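Local coordinates for protein putative SnoaL-like polyketide cyclase (Shewanella putrefaciens, PDB 3GZB) that is of unconfirmed function but probably acts as a SnoaL-like polyketide cyclase of the NTF2 superfamily, at residues S125-M130 with R134-V139. Residues are numbered along the deposited sequence; the frame is centred on the assembly and turned at random.
Sequences SLKLDM and RVTEHV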
# COMPACT_ATOMS: atom_id res chain seq x y z
N SER A 125 3.73 -1.29 -4.26
CA SER A 125 3.04 -0.87 -5.45
C SER A 125 4.02 -0.79 -6.58
O SER A 125 5.20 -0.45 -6.43
CB SER A 125 2.30 0.45 -5.27
OG SER A 125 3.21 1.53 -5.02
N LEU A 126 3.53 -1.10 -7.78
CA LEU A 126 4.30 -1.00 -9.03
C LEU A 126 3.53 -0.12 -10.00
O LEU A 126 2.35 -0.38 -10.27
CB LEU A 126 4.53 -2.37 -9.66
CG LEU A 126 5.16 -3.45 -8.79
CD1 LEU A 126 5.24 -4.78 -9.56
CD2 LEU A 126 6.52 -3.01 -8.32
N LYS A 127 4.20 0.87 -10.56
CA LYS A 127 3.67 1.60 -11.70
C LYS A 127 4.38 1.03 -12.93
O LYS A 127 5.62 1.02 -12.98
CB LYS A 127 3.95 3.10 -11.54
CG LYS A 127 3.27 4.00 -12.56
CD LYS A 127 1.74 3.90 -12.51
CE LYS A 127 1.12 4.93 -13.48
NZ LYS A 127 -0.29 4.61 -13.84
N LEU A 128 3.60 0.53 -13.88
CA LEU A 128 4.07 -0.19 -15.02
C LEU A 128 3.92 0.63 -16.29
O LEU A 128 2.96 1.40 -16.45
CB LEU A 128 3.27 -1.48 -15.19
CG LEU A 128 3.33 -2.39 -13.94
CD1 LEU A 128 2.36 -3.55 -14.14
CD2 LEU A 128 4.66 -2.88 -13.66
N ASP A 129 4.89 0.44 -17.19
CA ASP A 129 4.81 0.89 -18.60
C ASP A 129 4.54 -0.37 -19.41
O ASP A 129 5.46 -1.19 -19.65
CB ASP A 129 6.13 1.59 -18.95
CG ASP A 129 6.28 1.91 -20.44
OD1 ASP A 129 5.39 1.57 -21.23
OD2 ASP A 129 7.36 2.48 -20.78
N MSE A 130 3.26 -0.56 -19.76
CA MSE A 130 2.82 -1.80 -20.38
C MSE A 130 3.42 -1.96 -21.79
O MSE A 130 3.82 -3.05 -22.16
CB MSE A 130 1.29 -1.96 -20.35
CG MSE A 130 0.68 -1.96 -18.98
SE MSE A 130 1.28 -3.46 -17.93
CE MSE A 130 0.52 -4.83 -18.95
N ARG A 134 7.97 -2.57 -18.54
CA ARG A 134 8.90 -1.87 -17.63
C ARG A 134 8.19 -1.54 -16.31
O ARG A 134 7.00 -1.20 -16.34
CB ARG A 134 9.34 -0.56 -18.32
CG ARG A 134 10.39 0.27 -17.61
CD ARG A 134 10.92 1.41 -18.55
NE ARG A 134 11.51 0.88 -19.79
CZ ARG A 134 11.50 1.48 -20.97
NH1 ARG A 134 10.93 2.66 -21.13
NH2 ARG A 134 12.05 0.88 -22.02
N VAL A 135 8.94 -1.56 -15.21
CA VAL A 135 8.52 -0.95 -13.94
C VAL A 135 9.12 0.43 -13.92
O VAL A 135 10.37 0.59 -13.91
CB VAL A 135 8.98 -1.81 -12.73
CG1 VAL A 135 8.80 -1.08 -11.39
CG2 VAL A 135 8.21 -3.14 -12.73
N THR A 136 8.25 1.44 -13.92
CA THR A 136 8.73 2.79 -13.83
C THR A 136 8.95 3.21 -12.37
O THR A 136 9.84 4.02 -12.06
CB THR A 136 7.84 3.77 -14.58
OG1 THR A 136 6.59 3.89 -13.96
CG2 THR A 136 7.56 3.29 -16.01
N GLU A 137 8.13 2.69 -11.44
CA GLU A 137 8.30 2.99 -10.02
C GLU A 137 7.83 1.83 -9.18
O GLU A 137 6.69 1.37 -9.30
CB GLU A 137 7.54 4.25 -9.58
CG GLU A 137 7.92 4.74 -8.18
CD GLU A 137 7.28 6.08 -7.76
OE1 GLU A 137 6.25 6.54 -8.34
OE2 GLU A 137 7.84 6.66 -6.78
N HIS A 138 8.73 1.36 -8.32
CA HIS A 138 8.47 0.34 -7.31
C HIS A 138 8.52 1.04 -5.97
O HIS A 138 9.56 1.63 -5.62
CB HIS A 138 9.52 -0.75 -7.44
CG HIS A 138 9.45 -1.84 -6.42
ND1 HIS A 138 9.94 -3.09 -6.67
CD2 HIS A 138 8.97 -1.87 -5.15
CE1 HIS A 138 9.78 -3.86 -5.60
NE2 HIS A 138 9.18 -3.15 -4.65
N VAL A 139 7.39 1.07 -5.24
CA VAL A 139 7.36 1.67 -3.89
C VAL A 139 7.10 0.59 -2.86
O VAL A 139 6.09 -0.14 -2.99
CB VAL A 139 6.29 2.73 -3.76
CG1 VAL A 139 6.30 3.32 -2.34
CG2 VAL A 139 6.48 3.86 -4.80
O HOH W 1 4.45 2.39 -7.39
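K127 faces both T136 and E137, and this classic beta bulge shifts the antiparallel pairing of the hairpin by one residue. K127 O takes the T136 N-H at 2.8 Å, nearly in line with its carbonyl bond, plus a weak bond from E137 N at 3.4 Å. K127 N returns a nearly straight bond to E137 O, which also accepts from a water that bonds S125 OG. On either side of the bulge regular hydrogen-bonded pairs hold, S125 with V139 and D129 with R134.

With OG1 of T136 between its backbone N and carbonyl carbon (chi1 67°), the hydroxyl lies against K127 CG in the conformer given, while T136 CG2 rests on D129 CB at 3.7 Å. A glycine here removes both branches and would probably leave K127 and D129 without their lateral neighbour and the bulge freer to flex.

In the layer beneath helix 21-34, L126 CD2 sits over one face of the H138 ring, 4.0 Å from its centroid, as a CH-pi contact; the apolar L128 CD2 meets V135 CG2 at 3.7 Å.

Charge pairing is looser: in the R134 conformer given, D129 OD2 stands 3.6 Å from NH1, well out of the guanidinium plane, and is hydrogen-bonded by N132.

This hairpin belongs to the curved mixed sheet of the SnoaL-like, NTF2-clan domain. Helix 21-34 covers its H138 face, Y29 bonding H138 ND1; strand 93-103 flanks 125-129, and I50 pairs with T136 and H138.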